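PDB 4PF8: TRAP-T family transporter, DctP (Periplasmic binding) subunit from Sulfitobacter sp. NAS-14.1, which probably captures the sugar acid D-galacturonate in the periplasm, as the solute-binding component of a TRAP transporter. Local coordinates for residues V101-F106 with M169-F174; A143-F148 with H229-E234; N207-Y212 with E271-S276. All coordinates share one frame; numbering follows the deposited sequence. Where two conformers were deposited one is given.

Interaction 1. Residues V101-F106 with M169-F174. With GTR (beta-D-galactopyranuronic acid), chain D.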
loop_
_atom_site.group_PDB
_atom_site.type_symbol
_atom_site.label_atom_id
_atom_site.label_comp_id
_atom_site.label_asym_id
_atom_site.label_seq_id
_atom_site.Cartn_x
_atom_site.Cartn_y
_atom_site.Cartn_z
ATOM N N VAL A 101 12.370 2.164 -0.038
ATOM C CA VAL A 101 12.511 3.279 0.896
ATOM C C VAL A 101 11.198 3.712 1.555
ATOM O O VAL A 101 11.209 4.198 2.675
ATOM C CB VAL A 101 13.181 4.502 0.226
ATOM C CG1 VAL A 101 14.558 4.127 -0.302
ATOM C CG2 VAL A 101 12.297 5.069 -0.888
ATOM N N VAL A 102 10.067 3.557 0.875
ATOM C CA VAL A 102 8.780 3.962 1.454
ATOM C C VAL A 102 8.204 2.908 2.386
ATOM O O VAL A 102 7.238 3.169 3.104
ATOM C CB VAL A 102 7.709 4.318 0.388
ATOM C CG1 VAL A 102 8.238 5.385 -0.525
ATOM C CG2 VAL A 102 7.261 3.060 -0.383
ATOM N N SER A 103 8.807 1.727 2.399
ATOM C CA SER A 103 8.395 0.651 3.298
ATOM C C SER A 103 9.199 0.603 4.596
ATOM O O SER A 103 9.064 -0.325 5.392
ATOM C CB SER A 103 8.494 -0.690 2.589
ATOM O OG SER A 103 7.454 -0.795 1.650
ATOM N N LEU A 104 10.050 1.602 4.802
ATOM C CA LEU A 104 10.790 1.679 6.053
ATOM C C LEU A 104 9.862 2.220 7.131
ATOM O O LEU A 104 9.112 3.137 6.889
ATOM C CB LEU A 104 12.008 2.585 5.868
ATOM C CG LEU A 104 13.128 1.959 5.028
ATOM C CD1 LEU A 104 14.135 3.012 4.633
ATOM C CD2 LEU A 104 13.826 0.835 5.795
ATOM N N PRO A 105 9.904 1.629 8.332
ATOM C CA PRO A 105 8.959 2.051 9.360
ATOM C C PRO A 105 9.228 3.493 9.794
ATOM O O PRO A 105 10.374 3.891 9.963
ATOM C CB PRO A 105 9.211 1.077 10.526
ATOM C CG PRO A 105 10.429 0.313 10.185
ATOM C CD PRO A 105 10.700 0.458 8.699
ATOM N N PHE A 106 8.151 4.249 9.938
ATOM C CA PHE A 106 8.195 5.633 10.395
ATOM C C PHE A 106 9.025 6.549 9.501
ATOM O O PHE A 106 9.484 7.597 9.949
ATOM C CB PHE A 106 8.701 5.700 11.847
ATOM C CG PHE A 106 7.871 4.914 12.821
ATOM C CD1 PHE A 106 6.617 5.348 13.204
ATOM C CD2 PHE A 106 8.345 3.721 13.345
ATOM C CE1 PHE A 106 5.845 4.632 14.125
ATOM C CE2 PHE A 106 7.580 3.013 14.242
ATOM C CZ PHE A 106 6.326 3.471 14.631
HETATM N N MSE A 169 3.061 -8.410 4.437
HETATM C CA MSE A 169 3.122 -8.395 2.973
HETATM C C MSE A 169 4.434 -8.988 2.486
HETATM O O MSE A 169 5.367 -9.217 3.253
HETATM C CB MSE A 169 3.068 -6.953 2.451
HETATM C CG MSE A 169 1.780 -6.293 2.581
HETATM SE SE MSE A 169 1.843 -4.602 1.610
HETATM C CE MSE A 169 2.572 -3.412 2.953
ATOM N N ASN A 170 4.506 -9.197 1.174
ATOM C CA ASN A 170 5.702 -9.763 0.550
ATOM C C ASN A 170 6.811 -8.737 0.317
ATOM O O ASN A 170 7.068 -8.296 -0.806
ATOM C CB ASN A 170 5.298 -10.438 -0.766
ATOM C CG ASN A 170 4.298 -11.552 -0.554
ATOM O OD1 ASN A 170 3.103 -11.396 -0.812
ATOM N ND2 ASN A 170 4.774 -12.679 -0.052
ATOM N N ASN A 171 7.472 -8.349 1.403
ATOM C CA ASN A 171 8.696 -7.562 1.343
ATOM C C ASN A 171 9.512 -7.977 2.562
ATOM O O ASN A 171 9.009 -7.946 3.678
ATOM C CB ASN A 171 8.372 -6.057 1.368
ATOM C CG ASN A 171 9.580 -5.185 1.131
ATOM O OD1 ASN A 171 10.684 -5.494 1.572
ATOM N ND2 ASN A 171 9.381 -4.079 0.413
ATOM N N ASP A 172 10.773 -8.364 2.350
ATOM C CA ASP A 172 11.653 -8.796 3.442
ATOM C C ASP A 172 11.816 -7.764 4.554
ATOM O O ASP A 172 12.097 -8.126 5.697
ATOM C CB ASP A 172 13.041 -9.138 2.893
ATOM C CG ASP A 172 12.996 -10.251 1.875
ATOM O OD1 ASP A 172 12.159 -11.162 2.054
ATOM O OD2 ASP A 172 13.784 -10.217 0.898
ATOM N N LEU A 173 11.681 -6.482 4.216
ATOM C CA LEU A 173 11.725 -5.421 5.216
ATOM C C LEU A 173 10.708 -5.656 6.326
ATOM O O LEU A 173 10.986 -5.365 7.482
ATOM C CB LEU A 173 11.468 -4.040 4.592
ATOM C CG LEU A 173 12.625 -3.316 3.915
ATOM C CD1 LEU A 173 12.104 -2.023 3.306
ATOM C CD2 LEU A 173 13.760 -3.028 4.880
ATOM N N PHE A 174 9.526 -6.160 5.976
ATOM C CA PHE A 174 8.467 -6.372 6.955
ATOM C C PHE A 174 8.739 -7.558 7.872
ATOM O O PHE A 174 8.332 -7.556 9.040
ATOM C CB PHE A 174 7.103 -6.516 6.261
ATOM C CG PHE A 174 6.779 -5.346 5.365
ATOM C CD1 PHE A 174 7.056 -4.043 5.759
ATOM C CD2 PHE A 174 6.245 -5.544 4.119
ATOM C CE1 PHE A 174 6.775 -2.984 4.923
ATOM C CE2 PHE A 174 5.997 -4.474 3.287
ATOM C CZ PHE A 174 6.242 -3.209 3.701
HETATM C C1 GTR D . -3.505 -2.594 1.751
HETATM C C2 GTR D . -3.073 -2.171 0.386
HETATM C C3 GTR D . -3.164 -3.388 -0.517
HETATM C C4 GTR D . -2.269 -4.514 -0.017
HETATM C C5 GTR D . -2.718 -4.807 1.411
HETATM C C6 GTR D . -1.820 -5.862 2.046
HETATM O O1 GTR D . -3.380 -1.480 2.689
HETATM O O2 GTR D . -4.000 -1.150 -0.073
HETATM O O3 GTR D . -2.650 -2.983 -1.804
HETATM O O4 GTR D . -0.912 -4.036 -0.021
HETATM O O5 GTR D . -2.690 -3.619 2.229
HETATM O O6A GTR D . -1.643 -5.745 3.288
HETATM O O6B GTR D . -1.439 -6.831 1.351
#

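Interaction 2. Residues A143-F148 with H229-E234. With GTR (beta-D-galactopyranuronic acid), chain D.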
loop_
_atom_site.group_PDB
_atom_site.type_symbol
_atom_site.label_atom_id
_atom_site.label_comp_id
_atom_site.label_asym_id
_atom_site.label_seq_id
_atom_site.Cartn_x
_atom_site.Cartn_y
_atom_site.Cartn_z
ATOM N N ALA A 143 -3.081 5.459 1.190
ATOM C CA ALA A 143 -3.447 4.258 1.930
ATOM C C ALA A 143 -3.238 4.476 3.427
ATOM O O ALA A 143 -3.070 3.522 4.197
ATOM C CB ALA A 143 -2.669 3.057 1.451
ATOM N N GLY A 144 -3.282 5.736 3.833
ATOM C CA GLY A 144 -3.201 6.048 5.243
ATOM C C GLY A 144 -1.993 5.426 5.898
ATOM O O GLY A 144 -0.951 5.318 5.295
ATOM N N ALA A 145 -2.136 5.080 7.181
ATOM C CA ALA A 145 -1.053 4.467 7.961
ATOM C C ALA A 145 -1.499 3.094 8.427
ATOM O O ALA A 145 -2.671 2.874 8.678
ATOM C CB ALA A 145 -0.714 5.325 9.177
ATOM N N ARG A 146 -0.560 2.162 8.526
ATOM C CA ARG A 146 -0.844 0.797 8.932
ATOM C C ARG A 146 -0.608 0.612 10.419
ATOM O O ARG A 146 0.382 1.108 10.942
ATOM C CB ARG A 146 0.028 -0.169 8.140
ATOM C CG ARG A 146 -0.157 -0.041 6.638
ATOM C CD ARG A 146 0.866 -0.868 5.850
ATOM N NE ARG A 146 0.694 -2.311 5.952
ATOM C CZ ARG A 146 -0.005 -3.068 5.099
ATOM N NH1 ARG A 146 -0.640 -2.526 4.075
ATOM N NH2 ARG A 146 -0.057 -4.376 5.252
ATOM N N SER A 147 -1.526 -0.101 11.074
ATOM C CA SER A 147 -1.455 -0.363 12.512
ATOM C C SER A 147 -1.756 -1.829 12.782
ATOM O O SER A 147 -2.437 -2.490 11.992
ATOM C CB SER A 147 -2.457 0.501 13.272
ATOM O OG SER A 147 -2.082 1.867 13.194
ATOM N N PHE A 148 -1.249 -2.342 13.901
ATOM C CA PHE A 148 -1.445 -3.750 14.236
ATOM C C PHE A 148 -2.851 -4.080 14.674
ATOM O O PHE A 148 -3.459 -3.333 15.440
ATOM C CB PHE A 148 -0.486 -4.174 15.359
ATOM C CG PHE A 148 0.942 -4.295 14.913
ATOM C CD1 PHE A 148 1.337 -5.321 14.085
ATOM C CD2 PHE A 148 1.891 -3.370 15.321
ATOM C CE1 PHE A 148 2.652 -5.428 13.652
ATOM C CE2 PHE A 148 3.195 -3.469 14.904
ATOM C CZ PHE A 148 3.584 -4.497 14.068
ATOM N N HIS A 229 2.783 2.507 12.049
ATOM C CA HIS A 229 4.214 2.277 11.922
ATOM C C HIS A 229 4.686 2.315 10.468
ATOM O O HIS A 229 5.887 2.373 10.221
ATOM C CB HIS A 229 4.556 0.928 12.543
ATOM C CG HIS A 229 3.684 -0.176 12.052
ATOM N ND1 HIS A 229 2.610 -0.649 12.767
ATOM C CD2 HIS A 229 3.697 -0.872 10.890
ATOM C CE1 HIS A 229 2.005 -1.601 12.078
ATOM N NE2 HIS A 229 2.633 -1.735 10.921
ATOM N N LEU A 230 3.748 2.292 9.518
ATOM C CA LEU A 230 4.114 2.343 8.106
ATOM C C LEU A 230 3.098 3.246 7.418
ATOM O O LEU A 230 1.908 3.230 7.758
ATOM C CB LEU A 230 4.060 0.970 7.427
ATOM C CG LEU A 230 5.198 -0.007 7.744
ATOM C CD1 LEU A 230 4.745 -1.411 7.376
ATOM C CD2 LEU A 230 6.422 0.422 6.979
ATOM N N ILE A 231 3.589 4.023 6.468
ATOM C CA ILE A 231 2.742 4.833 5.589
ATOM C C ILE A 231 3.250 4.502 4.195
ATOM O O ILE A 231 4.351 4.921 3.813
ATOM C CB ILE A 231 2.885 6.322 5.864
ATOM C CG1 ILE A 231 2.288 6.673 7.243
ATOM C CG2 ILE A 231 2.255 7.154 4.761
ATOM C CD1 ILE A 231 2.684 8.063 7.750
ATOM N N ILE A 232 2.463 3.729 3.462
ATOM C CA ILE A 232 2.923 3.152 2.206
ATOM C C ILE A 232 2.057 3.677 1.071
ATOM O O ILE A 232 0.894 3.335 0.979
ATOM C CB ILE A 232 2.940 1.610 2.239
ATOM C CG1 ILE A 232 3.830 1.134 3.398
ATOM C CG2 ILE A 232 3.471 1.054 0.938
ATOM C CD1 ILE A 232 4.027 -0.295 3.441
ATOM N N PRO A 233 2.631 4.545 0.234
ATOM C CA PRO A 233 1.843 5.069 -0.889
ATOM C C PRO A 233 1.495 3.988 -1.874
ATOM O O PRO A 233 2.165 2.958 -1.901
ATOM C CB PRO A 233 2.793 6.062 -1.565
ATOM C CG PRO A 233 3.910 6.275 -0.591
ATOM C CD PRO A 233 4.011 5.039 0.208
ATOM N N GLU A 234 0.452 4.221 -2.668
ATOM C CA GLU A 234 0.082 3.304 -3.727
ATOM C C GLU A 234 0.189 4.052 -5.026
ATOM O O GLU A 234 0.111 5.285 -5.050
ATOM C CB GLU A 234 -1.321 2.770 -3.496
ATOM C CG GLU A 234 -1.422 2.290 -2.076
ATOM C CD GLU A 234 -2.513 1.309 -1.823
ATOM O OE1 GLU A 234 -3.570 1.387 -2.484
ATOM O OE2 GLU A 234 -2.306 0.444 -0.930
HETATM C C1 GTR D . -3.505 -2.594 1.751
HETATM C C2 GTR D . -3.073 -2.171 0.386
HETATM C C3 GTR D . -3.164 -3.388 -0.517
HETATM C C4 GTR D . -2.269 -4.514 -0.017
HETATM C C5 GTR D . -2.718 -4.807 1.411
HETATM C C6 GTR D . -1.820 -5.862 2.046
HETATM O O1 GTR D . -3.380 -1.480 2.689
HETATM O O2 GTR D . -4.000 -1.150 -0.073
HETATM O O3 GTR D . -2.650 -2.983 -1.804
HETATM O O4 GTR D . -0.912 -4.036 -0.021
HETATM O O5 GTR D . -2.690 -3.619 2.229
HETATM O O6A GTR D . -1.643 -5.745 3.288
HETATM O O6B GTR D . -1.439 -6.831 1.351
HETATM O O HOH W 1 -0.470 5.607 2.392
HETATM O O HOH W 2 -0.069 2.615 4.390
#

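Interaction 3. Residues N207-Y212 with E271-S276. With GTR (beta-D-galactopyranuronic acid), chain D.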
loop_
_atom_site.group_PDB
_atom_site.type_symbol
_atom_site.label_atom_id
_atom_site.label_comp_id
_atom_site.label_asym_id
_atom_site.label_seq_id
_atom_site.Cartn_x
_atom_site.Cartn_y
_atom_site.Cartn_z
ATOM N N ASN A 207 -2.551 -3.096 9.128
ATOM C CA ASN A 207 -3.129 -2.402 7.996
ATOM C C ASN A 207 -3.837 -1.140 8.421
ATOM O O ASN A 207 -3.979 -0.871 9.607
ATOM C CB ASN A 207 -4.063 -3.305 7.195
ATOM C CG ASN A 207 -3.829 -3.171 5.720
ATOM O OD1 ASN A 207 -3.866 -2.052 5.192
ATOM N ND2 ASN A 207 -3.547 -4.294 5.042
ATOM N N ASN A 208 -4.262 -0.361 7.429
ATOM C CA ASN A 208 -5.036 0.848 7.652
ATOM C C ASN A 208 -6.488 0.489 7.970
ATOM O O ASN A 208 -6.908 -0.675 7.863
ATOM C CB ASN A 208 -4.921 1.772 6.421
ATOM C CG ASN A 208 -5.372 1.082 5.126
ATOM O OD1 ASN A 208 -6.419 0.443 5.100
ATOM N ND2 ASN A 208 -4.599 1.242 4.045
ATOM N N PRO A 209 -7.255 1.478 8.456
ATOM C CA PRO A 209 -8.582 1.101 8.942
ATOM C C PRO A 209 -9.524 0.597 7.834
ATOM O O PRO A 209 -10.222 -0.395 8.039
ATOM C CB PRO A 209 -9.076 2.388 9.626
ATOM C CG PRO A 209 -7.787 3.056 10.072
ATOM C CD PRO A 209 -6.832 2.800 8.946
ATOM N N PRO A 210 -9.510 1.214 6.647
ATOM C CA PRO A 210 -10.407 0.663 5.621
ATOM C C PRO A 210 -10.091 -0.779 5.187
ATOM O O PRO A 210 -10.995 -1.556 4.882
ATOM C CB PRO A 210 -10.232 1.647 4.462
ATOM C CG PRO A 210 -9.887 2.954 5.145
ATOM C CD PRO A 210 -8.936 2.505 6.228
ATOM N N SER A 211 -8.822 -1.134 5.157
ATOM C CA SER A 211 -8.442 -2.517 4.827
ATOM C C SER A 211 -8.868 -3.487 5.914
ATOM O O SER A 211 -9.398 -4.535 5.638
ATOM C CB SER A 211 -6.932 -2.631 4.606
ATOM O OG SER A 211 -6.537 -2.063 3.361
ATOM N N TYR A 212 -8.602 -3.117 7.159
ATOM C CA TYR A 212 -8.960 -3.925 8.336
ATOM C C TYR A 212 -10.464 -4.160 8.401
ATOM O O TYR A 212 -10.920 -5.255 8.750
ATOM C CB TYR A 212 -8.436 -3.171 9.564
ATOM C CG TYR A 212 -8.787 -3.690 10.927
ATOM C CD1 TYR A 212 -8.537 -4.995 11.302
ATOM C CD2 TYR A 212 -9.286 -2.820 11.890
ATOM C CE1 TYR A 212 -8.832 -5.430 12.569
ATOM C CE2 TYR A 212 -9.587 -3.251 13.161
ATOM C CZ TYR A 212 -9.332 -4.528 13.500
ATOM O OH TYR A 212 -9.648 -4.916 14.784
ATOM N N GLU A 271 -12.735 10.405 3.854
ATOM C CA GLU A 271 -14.092 10.056 4.252
ATOM C C GLU A 271 -14.178 8.588 4.706
ATOM O O GLU A 271 -14.742 8.282 5.769
ATOM C CB GLU A 271 -14.992 10.363 3.055
ATOM C CG GLU A 271 -16.271 9.618 2.836
ATOM C CD GLU A 271 -16.880 10.050 1.489
ATOM O OE1 GLU A 271 -17.308 9.197 0.674
ATOM O OE2 GLU A 271 -16.880 11.274 1.233
ATOM N N ARG A 272 -13.592 7.677 3.929
ATOM C CA ARG A 272 -13.624 6.266 4.260
ATOM C C ARG A 272 -12.831 5.882 5.502
ATOM O O ARG A 272 -13.252 5.004 6.258
ATOM C CB ARG A 272 -13.130 5.426 3.056
ATOM C CG ARG A 272 -13.224 3.930 3.246
ATOM C CD ARG A 272 -14.631 3.490 3.560
ATOM N NE ARG A 272 -14.677 2.063 3.827
ATOM C CZ ARG A 272 -14.961 1.136 2.917
ATOM N NH1 ARG A 272 -14.943 -0.143 3.269
ATOM N NH2 ARG A 272 -15.223 1.476 1.666
ATOM N N GLU A 273 -11.700 6.519 5.730
ATOM C CA GLU A 273 -10.925 6.216 6.927
ATOM C C GLU A 273 -11.749 6.416 8.196
ATOM O O GLU A 273 -11.809 5.526 9.055
ATOM C CB GLU A 273 -9.629 7.026 6.945
ATOM C CG GLU A 273 -8.546 6.442 7.859
ATOM C CD GLU A 273 -7.155 6.514 7.224
ATOM O OE1 GLU A 273 -6.633 7.620 7.056
ATOM O OE2 GLU A 273 -6.579 5.458 6.891
ATOM N N ALA A 274 -12.454 7.546 8.284
ATOM C CA ALA A 274 -13.330 7.804 9.416
ATOM C C ALA A 274 -14.512 6.842 9.462
ATOM O O ALA A 274 -14.875 6.353 10.535
ATOM C CB ALA A 274 -13.819 9.256 9.384
ATOM N N ALA A 275 -15.115 6.571 8.309
ATOM C CA ALA A 275 -16.284 5.702 8.251
ATOM C C ALA A 275 -15.911 4.284 8.698
ATOM O O ALA A 275 -16.663 3.633 9.429
ATOM C CB ALA A 275 -16.855 5.682 6.856
ATOM N N SER A 276 -14.741 3.829 8.284
ATOM C CA SER A 276 -14.285 2.497 8.680
ATOM C C SER A 276 -13.982 2.462 10.182
ATOM O O SER A 276 -14.340 1.494 10.854
ATOM C CB SER A 276 -13.054 2.069 7.881
ATOM O OG SER A 276 -13.431 1.732 6.567
HETATM C C1 GTR D . -3.505 -2.594 1.751
HETATM C C2 GTR D . -3.073 -2.171 0.386
HETATM C C3 GTR D . -3.164 -3.388 -0.517
HETATM C C4 GTR D . -2.269 -4.514 -0.017
HETATM C C5 GTR D . -2.718 -4.807 1.411
HETATM C C6 GTR D . -1.820 -5.862 2.046
HETATM O O1 GTR D . -3.380 -1.480 2.689
HETATM O O2 GTR D . -4.000 -1.150 -0.073
HETATM O O3 GTR D . -2.650 -2.983 -1.804
HETATM O O4 GTR D . -0.912 -4.036 -0.021
HETATM O O5 GTR D . -2.690 -3.619 2.229
HETATM O O6A GTR D . -1.643 -5.745 3.288
HETATM O O6B GTR D . -1.439 -6.831 1.351
#

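Interaction 1. Residues V101-F106 with M169-F174
Asn171 ND2 lies 4.0 Å from Ser103 OG, where the loop 101-106 meets the start of helix 172-179, and it is gripped by two acceptors, Gly90 O and Asn100 OD1. The opposite end of the same amide serves its own segment: Asn171 OD1 accepts from Leu173 N at 3.0 Å, and this donor is tilted 31° from the carbonyl plane. Asn171 is therefore the N-cap of the helix. Its amide group, anti to the backbone N (chi1 -173°), is held at both ends, which should fix its rotation.

Ser103 carries most of the loop's side of the contact and meets the segment 169-174 through packing. Its OG stands 3.4 Å from Phe174 CZ, obliquely to the ring, while Ser103 O approaches Phe174 CE1 at 3.5 Å. The ring is bounded within its own segment as well, with Met169 O in its plane at the edge. Next to the ring, in one of the two conformers of Leu173, CD1 rests on Ser103 CB at 3.9 Å and CD2 meets Leu104 CD2 at 4.0 Å. Leu104 starts out pointing away from the helix and reaches it with the end of its chain. Tyr304 and Val303 of helix 301-310 extend this apolar layer.

At the far end of 169-174 the selenomethionine Met169 turns toward the sugar, with SE 3.3 Å from O4 of the galacturonate; the bend at chi3 (-87°) turns its methyl CE toward Arg146 and Ile232.

Ser103 O is buried by the contact and has no hydrogen-bond partner in the model. The polar grip thus runs from the cap residue to the chain preceding Val101. Between the segments themselves the chemistry implies packing without a bond, centred on a serine against leucine and phenylalanine, which joins the loop to the start of helix 172-179.

Interaction 2. Residues A143-F148 with H229-E234
His229 is sandwiched between the backbone of Arg146 and the ring of Phe148. Arg146 O sits over the centre of one imidazole face, and Phe148 covers the opposite face, with His229 CE1 3.6 Å from Phe148 CE2 and the ring planes inclined at 32°. His229 holds its ring between the backbone N and the carbonyl carbon (chi1 50°), folded back over strand 146-150. Its ND1 is bonded to Thr227 OG1 and its NE2 to Glu206 OE2, the same oxygen that forms a salt bridge with Arg146 NE, so one carboxylate steadies both side chains.

Arg146 runs out past Leu230 CB and Ile232 CD1, then bends at chi3 (69°) to present its guanidinium to the galacturonate. Arg146 NH2 donates almost straight to O6A of the sugar at 2.9 Å, and Arg146 NH1 donates to the ring oxygen O5 at 3.0 Å. Across the ligand, its O2 lies 2.5 Å from Glu234 OE2, apparently as donor, though so short a distance is doubtful; Ala143 CB packs against that carboxylate.

The backbones run roughly antiparallel. Arg146 N donates to Leu230 O at 2.8 Å, and His229 N to Arg146 O. One water links Gly144 O to Ile232 N; a second joins Gly144 O and Ala143 N, bonding Ile232 O weakly. Strand 146-150 lies between 204-207 and 223-230, while helix 172-179 packs on Leu230 and Phe148, and helix 111-118 on Ile231.

Interaction 3. Residues N207-Y212 with E271-S276
Pro210 and Ser276 bring the two helices together most closely, with Pro210 CA 3.3 Å from Ser276 OG. Beside them Glu273 swings across the proline pair: its OE2 lies 3.4 Å from Pro209 CD and also nears Pro210 CD, a reach allowed by CG lying anti to the backbone N (chi1 -160°) and the bend at chi2. Arg272 CG lines the ring of Pro210 at 4.0 Å from its CB, the two side chains sliding past each other in opposite directions.

One shell out, Arg272 NE donates to Ser276 OG at 3.0 Å, close to the guanidinium plane, and Glu213 binds both Arg272 NH1 and Ser276 OG. This small polar network fixes the serine that abuts Pro210.

On the side facing the sugar, Asn208 is the N-cap: its OD1 takes Ser211 N at 2.9 Å, nearly in line with the carbonyl bond, while its ND2 is held by Ala143 O. Asn207 OD1 receives Asn208 N in the carbonyl plane, on a lone pair, and also accepts from O1 of the galacturonate at 2.6 Å. Asn207 ND2 donates to its O5 at 3.0 Å.

Thus the end of strand 204-207, running into the capped helix 209-214, meets the sugar near its anomeric carbon, and the two prolines rest on helix 248-282, the long helix characteristic of TRAP solute-binding proteins.

How the interactions relate
All three contacts are largely buried and reach the galacturonate, but with different chemistry. Interaction 2 lies nearest the centre of the chain: a short, loose antiparallel pairing with two backbone bonds, charged groups at the ligand and bridging waters. It touches both others: Phe106 N probably bonds to His229 O, and Asn208 ND2 of interaction 3 probably bonds to Ala143 O. Interaction 1 packs serine against leucine and phenylalanine without bonds between its segments. Interaction 3 joins two helices, and its outer side, around Arg272 and Glu273, is partly exposed. Interactions 1 and 3, with centres about 20 Å apart, do not touch; the ligand and interaction 2 lie between them. Arg146 and Asn207 share the sugar's O5.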